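Local atomic coordinates of Ceg4 (Legionella pneumophila subsp. pneumophila, PDB entry 6AOK), a protein that acts as a HAD-like, magnesium-binding phosphotyrosine phosphatase, a Legionella effector that attenuates the activation of MAPK pathways in eukaryotic cells. Residues 20-25 / 164-169; 107-112 / 137-142; 159-164 / 188-193. All blocks are in the same frame, centred on the assembly; numbering follows the deposited sequence. Where two conformers were deposited one is given.

Contact 1: residues 20-25 / 164-169; sequences DGTVTG and ILDDSP. With MG (magnesium ion), chain B.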
# COMPACT_ATOMS: atom_id res chain seq x y z
N ASP A 20 1.80 -2.00 6.41
CA ASP A 20 2.64 -2.88 7.23
C ASP A 20 1.88 -4.15 7.59
O ASP A 20 0.83 -4.07 8.25
CB ASP A 20 3.05 -2.19 8.53
CG ASP A 20 3.88 -0.96 8.30
OD1 ASP A 20 5.02 -1.05 7.76
OD2 ASP A 20 3.36 0.13 8.64
N GLY A 21 2.45 -5.31 7.23
CA GLY A 21 1.83 -6.57 7.53
C GLY A 21 0.79 -7.00 6.51
O GLY A 21 0.26 -8.10 6.61
N THR A 22 0.50 -6.16 5.54
CA THR A 22 -0.38 -6.51 4.44
C THR A 22 0.41 -6.52 3.14
O THR A 22 0.62 -7.58 2.53
CB THR A 22 -1.55 -5.49 4.41
OG1 THR A 22 -2.29 -5.59 5.66
CG2 THR A 22 -2.47 -5.75 3.21
N VAL A 23 0.91 -5.36 2.73
CA VAL A 23 1.88 -5.30 1.64
C VAL A 23 3.25 -5.85 2.10
O VAL A 23 3.91 -6.57 1.36
CB VAL A 23 1.97 -3.85 1.12
CG1 VAL A 23 3.02 -3.72 0.07
CG2 VAL A 23 0.62 -3.33 0.51
N THR A 24 3.68 -5.53 3.32
CA THR A 24 4.93 -6.09 3.85
C THR A 24 4.63 -7.31 4.68
O THR A 24 3.48 -7.61 4.97
CB THR A 24 5.71 -5.09 4.73
OG1 THR A 24 5.08 -5.01 6.03
CG2 THR A 24 5.80 -3.78 4.11
N GLY A 25 5.69 -7.99 5.13
CA GLY A 25 5.43 -9.13 6.00
C GLY A 25 5.57 -8.89 7.50
O GLY A 25 5.59 -9.86 8.27
N ILE A 164 -10.48 -4.42 -0.16
CA ILE A 164 -10.12 -4.02 1.20
C ILE A 164 -9.18 -5.07 1.77
O ILE A 164 -9.56 -6.24 1.86
CB ILE A 164 -11.33 -3.88 2.12
CG1 ILE A 164 -12.39 -3.01 1.43
CG2 ILE A 164 -10.88 -3.29 3.46
CD1 ILE A 164 -13.83 -3.15 2.06
N LEU A 165 -7.96 -4.65 2.13
CA LEU A 165 -6.94 -5.59 2.60
C LEU A 165 -6.37 -5.04 3.89
O LEU A 165 -5.91 -3.89 3.92
CB LEU A 165 -5.81 -5.76 1.58
CG LEU A 165 -6.36 -6.28 0.27
CD1 LEU A 165 -6.37 -5.13 -0.72
CD2 LEU A 165 -5.58 -7.47 -0.28
N ASP A 166 -6.40 -5.85 4.95
CA ASP A 166 -5.78 -5.39 6.20
C ASP A 166 -5.50 -6.59 7.10
O ASP A 166 -6.34 -7.49 7.22
CB ASP A 166 -6.67 -4.37 6.93
CG ASP A 166 -5.88 -3.43 7.83
OD1 ASP A 166 -5.04 -3.93 8.62
OD2 ASP A 166 -6.11 -2.17 7.78
N ASP A 167 -4.32 -6.60 7.73
CA ASP A 167 -4.08 -7.68 8.67
C ASP A 167 -4.65 -7.41 10.06
O ASP A 167 -4.70 -8.34 10.86
CB ASP A 167 -2.56 -8.00 8.80
CG ASP A 167 -1.74 -6.81 9.36
OD1 ASP A 167 -1.82 -5.68 8.81
OD2 ASP A 167 -1.03 -6.96 10.39
N SER A 168 -5.05 -6.20 10.36
CA SER A 168 -5.64 -5.91 11.66
C SER A 168 -7.16 -6.04 11.58
O SER A 168 -7.79 -5.30 10.84
CB SER A 168 -5.27 -4.48 12.08
OG SER A 168 -6.24 -3.96 12.97
N PRO A 169 -7.79 -6.91 12.36
CA PRO A 169 -9.27 -7.02 12.28
C PRO A 169 -10.02 -5.72 12.57
O PRO A 169 -11.02 -5.42 11.90
CB PRO A 169 -9.59 -8.08 13.34
CG PRO A 169 -8.34 -8.88 13.45
CD PRO A 169 -7.19 -7.92 13.24
MG MG B . -0.97 -3.79 9.14
O HOH W 1 -2.84 -3.31 9.99
O HOH W 2 -0.22 -4.67 10.91
O HOH W 3 -0.46 -1.92 9.79
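Asp167 OD1 and the backbone O of Asp20 bind the same magnesium ion, at 2.1 Å and 2.0 Å respectively, from neighbouring corners of its octahedron, about 100° apart. Water 1 lies across the metal from Asp20 O and water 3 across from Asp167 OD1; water 2 and Asp18 OD2 complete the six ligands. Asp167 is a monodentate ligand through OD1, while its OD2 accepts a hydrogen bond from metal-bound water 2. Its CG stands between the backbone N and the carbonyl carbon, and this chi1 of 63° turns OD1 to the metal; CB packs 3.6 Å from Gly21 O. Water 1 is steadied by donating to Asp166 OD1 (2.7 Å), an oxygen that also accepts from Ser168 N (2.9 Å) in an Asx turn, while the other carboxylate oxygen of Asp166 pairs with Lys144. Thr22 ties the two loops together beside the metal site: OG1 takes a weak, bent bond from Asp167 N (3.1 Å, 128°) and is also hydrogen-bonded to Asp18 OD2, while its methyl CG2 packs against Leu165 CB at 3.7 Å. The loop carrying Asp20 and Thr22 fits the DxDx(T/V) signature of HAD phosphatases. With three ligand positions held by water, the magnesium probably retains sites at which a phosphate could replace solvent, and the surrounding carboxylates would balance its charge.

Contact 2: residues 107-112 / 137-142; sequences TVNIVT and TILESG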
# COMPACT_ATOMS: atom_id res chain seq x y z
N THR A 107 -7.64 2.64 -8.88
CA THR A 107 -7.17 3.64 -7.92
C THR A 107 -6.63 2.94 -6.68
O THR A 107 -7.33 2.16 -6.04
CB THR A 107 -8.29 4.60 -7.55
OG1 THR A 107 -8.74 5.26 -8.75
CG2 THR A 107 -7.78 5.64 -6.55
N VAL A 108 -5.37 3.20 -6.35
CA VAL A 108 -4.68 2.52 -5.26
C VAL A 108 -4.55 3.48 -4.09
O VAL A 108 -3.82 4.47 -4.17
CB VAL A 108 -3.30 2.03 -5.69
CG1 VAL A 108 -2.72 1.21 -4.59
CG2 VAL A 108 -3.46 1.18 -6.92
N ASN A 109 -5.26 3.18 -3.00
CA ASN A 109 -5.18 3.94 -1.76
C ASN A 109 -4.52 3.05 -0.73
O ASN A 109 -5.06 2.00 -0.39
CB ASN A 109 -6.55 4.34 -1.25
CG ASN A 109 -7.36 5.14 -2.27
OD1 ASN A 109 -7.10 6.34 -2.48
ND2 ASN A 109 -8.33 4.48 -2.93
N ILE A 110 -3.45 3.53 -0.15
CA ILE A 110 -2.84 2.88 1.00
C ILE A 110 -3.28 3.64 2.25
O ILE A 110 -3.12 4.86 2.33
CB ILE A 110 -1.32 2.85 0.88
CG1 ILE A 110 -0.91 2.06 -0.37
CG2 ILE A 110 -0.72 2.23 2.20
CD1 ILE A 110 0.63 2.08 -0.63
N VAL A 111 -3.87 2.94 3.20
CA VAL A 111 -4.43 3.57 4.39
C VAL A 111 -3.65 3.02 5.58
O VAL A 111 -3.64 1.81 5.80
CB VAL A 111 -5.93 3.26 4.53
CG1 VAL A 111 -6.55 4.09 5.63
CG2 VAL A 111 -6.69 3.44 3.12
N THR A 112 -3.01 3.90 6.33
CA THR A 112 -1.92 3.40 7.14
C THR A 112 -1.76 4.25 8.40
O THR A 112 -2.13 5.43 8.43
CB THR A 112 -0.64 3.43 6.27
OG1 THR A 112 0.39 2.80 6.97
CG2 THR A 112 -0.21 4.87 5.94
N THR A 137 -2.21 6.90 -3.58
CA THR A 137 -2.82 7.86 -2.65
C THR A 137 -2.55 7.27 -1.27
O THR A 137 -2.98 6.16 -0.97
CB THR A 137 -4.33 8.01 -2.90
OG1 THR A 137 -4.53 8.62 -4.18
CG2 THR A 137 -5.05 8.89 -1.82
N ILE A 138 -1.83 7.99 -0.44
CA ILE A 138 -1.44 7.48 0.86
C ILE A 138 -2.22 8.28 1.88
O ILE A 138 -2.07 9.52 1.94
CB ILE A 138 0.08 7.59 1.08
CG1 ILE A 138 0.79 6.80 -0.02
CG2 ILE A 138 0.48 7.01 2.51
CD1 ILE A 138 2.30 6.89 0.06
N LEU A 139 -3.07 7.59 2.65
CA LEU A 139 -3.96 8.20 3.64
C LEU A 139 -3.42 7.82 5.01
O LEU A 139 -3.44 6.64 5.35
CB LEU A 139 -5.38 7.70 3.43
CG LEU A 139 -5.87 8.02 2.00
CD1 LEU A 139 -7.13 7.27 1.71
CD2 LEU A 139 -6.05 9.56 1.73
N GLU A 140 -2.91 8.79 5.78
CA GLU A 140 -2.17 8.39 6.98
C GLU A 140 -2.65 9.15 8.21
O GLU A 140 -1.89 9.39 9.14
CB GLU A 140 -0.65 8.56 6.80
CG GLU A 140 -0.19 9.97 6.49
CD GLU A 140 1.35 10.18 6.67
OE1 GLU A 140 2.05 10.34 5.65
OE2 GLU A 140 1.84 10.23 7.83
N SER A 141 -3.94 9.45 8.28
CA SER A 141 -4.43 10.17 9.44
C SER A 141 -4.41 9.29 10.70
O SER A 141 -4.33 9.81 11.81
CB SER A 141 -5.84 10.67 9.17
OG SER A 141 -6.77 9.62 9.40
N GLY A 142 -4.54 7.97 10.53
CA GLY A 142 -4.51 7.06 11.64
C GLY A 142 -5.88 6.55 12.00
O GLY A 142 -5.99 5.62 12.80
O HOH W 4 -4.95 6.19 8.36
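One edge of the parallel sheet in the N-terminal HAD-like domain of the longer effector is built here, where the outermost strand 136-139 runs beside strand 106-111 with their short segments 24° apart. Asn109 pairs with Thr137, Ile110 with Ile138 and Val111 with Leu139. Four backbone hydrogen bonds zip them together, among them Leu139 N to Ile110 O, short at 2.7 Å and almost straight (179°), and Thr112 N to Leu139 O (2.9 Å), which carries the pairing just past the strand. Asn109, Thr137, Val111 and Leu139 share one face. There Asn109 and Thr137 lie side by side: OD1 rests 3.3 Å from both CB and CG2 of the threonine, held in place because it accepts from Arg151 NE while ND2 donates to Ile15 O. Farther along, Val111 CG2 meets Leu139 CD1 at 4.1 Å. At the loop end, Thr112 turns its methyl between its own backbone N and carbonyl carbon, with OG1 anti to N (chi1 -172°); CG2 thus reaches Glu140 CB (3.8 Å), whereas OG1 bonds Asn114 N. Water 4 bridges the diverging loops, probably donating to Thr112 O and accepting from Gly142 N (2.8 Å). Glu140 leads its carboxylate away, OE1 accepting from Ala116 N. Ile110 and Ile138 lie on the other face, packed against Ile119 of helix 116-125; helix 144-153 packs on the face of Thr137 and Leu139, and strand 13-17 flanks 106-111 on its far side from 136-139.

Contact 3: residues 159-164 / 188-193; sequences ANRVYI and EIRGYR
One face of the Tyr163 ring carries Arg190 CB, which sits 3.9 Å from the ring centroid and 15° off the normal in a CH-pi contact. Tyr192 presents its edge to the same phenol, CE2 to CE2 at 3.7 Å, with Tyr163 CD2 lying in the plane of the Tyr192 ring. Water 5 joins the two hydroxyls, 2.7 Å from Tyr163 OH and 2.9 Å from Tyr192 OH. Beyond CB, Arg190 bends at chi2 (-77°) and brings its guanidinium to Arg161. In one of the two conformers deposited for Arg161 the groups stack almost flat, planes 16° apart and centres 3.7 Å from each other, a contact that is doubtful as a lasting one because it rests on that copy. Such like charges would tend to repel, but NH1 of this Arg161 conformer also bonds the carbonyl of Glu187, as Arg190 NH1 does weakly. On the opposite face of the sheet, Ile164 CD1 meets Ile189 CG2 at 3.7 Å, and Met175, Leu176 and Val179 of helix 169-180 close over Ile164. The backbone pairs Val162 with Ile189, Tyr163 with Arg190 and Ile164 with Gly191. Val162 N donates to Glu188 O (2.8 Å) at one end and Tyr192 N to Ile164 O (2.7 Å) at the other, and CA-H...O contacts fill in between. Helix 201-211 covers Tyr163 through Asp207 and Val208. Two parallel neighbours linked through helix 169-180 form a beta-alpha-beta unit, the repeating element of the Rossmann-like core of HAD phosphatases.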
# COMPACT_ATOMS: atom_id res chain seq x y z
N ALA A 159 -16.86 2.55 -8.30
CA ALA A 159 -16.13 1.34 -8.62
C ALA A 159 -17.09 0.22 -9.02
O ALA A 159 -18.22 0.13 -8.51
CB ALA A 159 -15.30 0.88 -7.41
N ASN A 160 -16.66 -0.62 -9.95
CA ASN A 160 -17.28 -1.93 -10.10
C ASN A 160 -16.78 -2.89 -9.02
O ASN A 160 -17.50 -3.81 -8.62
CB ASN A 160 -17.00 -2.48 -11.51
CG ASN A 160 -17.52 -1.57 -12.61
OD1 ASN A 160 -16.86 -0.62 -13.04
ND2 ASN A 160 -18.74 -1.85 -13.05
N ARG A 161 -15.59 -2.65 -8.48
CA ARG A 161 -15.03 -3.51 -7.46
C ARG A 161 -14.22 -2.67 -6.49
O ARG A 161 -13.45 -1.81 -6.92
CB ARG A 161 -14.14 -4.58 -8.10
CG ARG A 161 -13.74 -5.68 -7.16
CD ARG A 161 -13.92 -7.05 -7.84
NE ARG A 161 -15.03 -7.14 -8.78
CZ ARG A 161 -16.31 -7.06 -8.44
NH1 ARG A 161 -16.64 -6.83 -7.18
NH2 ARG A 161 -17.26 -7.17 -9.37
N VAL A 162 -14.39 -2.93 -5.19
CA VAL A 162 -13.59 -2.28 -4.16
C VAL A 162 -12.87 -3.38 -3.41
O VAL A 162 -13.52 -4.28 -2.87
CB VAL A 162 -14.46 -1.45 -3.19
CG1 VAL A 162 -13.56 -0.79 -2.11
CG2 VAL A 162 -15.36 -0.41 -3.98
N TYR A 163 -11.52 -3.31 -3.37
CA TYR A 163 -10.69 -4.21 -2.57
C TYR A 163 -10.40 -3.59 -1.21
O TYR A 163 -10.11 -2.39 -1.12
CB TYR A 163 -9.35 -4.48 -3.25
CG TYR A 163 -9.48 -5.56 -4.28
CD1 TYR A 163 -10.07 -5.29 -5.50
CD2 TYR A 163 -9.04 -6.83 -4.04
CE1 TYR A 163 -10.19 -6.28 -6.44
CE2 TYR A 163 -9.17 -7.82 -4.96
CZ TYR A 163 -9.75 -7.54 -6.18
OH TYR A 163 -9.91 -8.54 -7.14
N ILE A 164 -10.48 -4.42 -0.16
CA ILE A 164 -10.12 -4.02 1.20
C ILE A 164 -9.18 -5.07 1.77
O ILE A 164 -9.56 -6.24 1.86
CB ILE A 164 -11.33 -3.88 2.12
CG1 ILE A 164 -12.39 -3.01 1.43
CG2 ILE A 164 -10.88 -3.29 3.46
CD1 ILE A 164 -13.83 -3.15 2.06
N GLU A 188 -19.67 -6.32 -4.90
CA GLU A 188 -18.75 -5.29 -5.33
C GLU A 188 -17.51 -5.25 -4.46
O GLU A 188 -16.49 -4.69 -4.89
CB GLU A 188 -19.43 -3.93 -5.30
CG GLU A 188 -20.36 -3.73 -6.47
CD GLU A 188 -21.42 -2.68 -6.20
OE1 GLU A 188 -21.81 -2.50 -5.01
OE2 GLU A 188 -21.89 -2.06 -7.18
N ILE A 189 -17.55 -5.86 -3.29
CA ILE A 189 -16.46 -5.79 -2.32
C ILE A 189 -15.67 -7.09 -2.33
O ILE A 189 -16.25 -8.17 -2.22
CB ILE A 189 -17.01 -5.52 -0.91
CG1 ILE A 189 -17.77 -4.20 -0.88
CG2 ILE A 189 -15.87 -5.55 0.13
CD1 ILE A 189 -18.69 -4.02 0.32
N ARG A 190 -14.35 -6.98 -2.41
CA ARG A 190 -13.45 -8.12 -2.25
C ARG A 190 -12.61 -7.78 -1.02
O ARG A 190 -11.66 -6.99 -1.12
CB ARG A 190 -12.56 -8.30 -3.48
CG ARG A 190 -13.32 -8.60 -4.80
CD ARG A 190 -13.80 -10.03 -4.86
NE ARG A 190 -14.28 -10.38 -6.20
CZ ARG A 190 -15.54 -10.21 -6.62
NH1 ARG A 190 -16.46 -9.69 -5.79
NH2 ARG A 190 -15.89 -10.58 -7.86
N GLY A 191 -12.95 -8.37 0.12
CA GLY A 191 -12.31 -8.04 1.38
C GLY A 191 -11.43 -9.19 1.81
O GLY A 191 -11.84 -10.36 1.78
N TYR A 192 -10.20 -8.86 2.23
CA TYR A 192 -9.27 -9.86 2.71
C TYR A 192 -8.68 -9.39 4.03
O TYR A 192 -8.00 -8.36 4.08
CB TYR A 192 -8.15 -10.10 1.68
CG TYR A 192 -8.70 -10.50 0.36
CD1 TYR A 192 -9.08 -11.82 0.10
CD2 TYR A 192 -8.92 -9.53 -0.62
CE1 TYR A 192 -9.61 -12.18 -1.09
CE2 TYR A 192 -9.47 -9.90 -1.86
CZ TYR A 192 -9.79 -11.23 -2.07
OH TYR A 192 -10.33 -11.60 -3.25
N ARG A 193 -8.90 -10.17 5.04
CA ARG A 193 -8.36 -9.96 6.38
C ARG A 193 -7.50 -11.19 6.63
O ARG A 193 -8.01 -12.25 6.98
CB ARG A 193 -9.48 -9.86 7.41
CG ARG A 193 -9.14 -8.99 8.61
CD ARG A 193 -7.92 -9.51 9.35
NE ARG A 193 -8.15 -10.83 9.93
CZ ARG A 193 -7.21 -11.56 10.51
NH1 ARG A 193 -7.51 -12.75 11.02
NH2 ARG A 193 -5.96 -11.11 10.58
O HOH W 5 -9.69 -10.93 -5.96

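All three contacts reach one parallel sheet, ordered 136-139, 106-111, 13-17, 161-165, 189-192: contact 2 forms one edge and contact 3 the other, about 15 Å between centres. Contact 1 lies at the strand ends, where the metal sits, its centre about 12 Å from that of contact 2 and about 14 Å from that of contact 3. It shares Ile164 with contact 3 and touches it directly: Asp166 N and Tyr192 O, like Asp167 O and Arg193 NH2, are 3.1 Å apart and probably hydrogen-bonded. Contact 2 does not touch contact 1, yet the side chain of Thr112 comes within about 4 Å of that of Asp20 and about 7 Å of the magnesium, placing it beside the metal site.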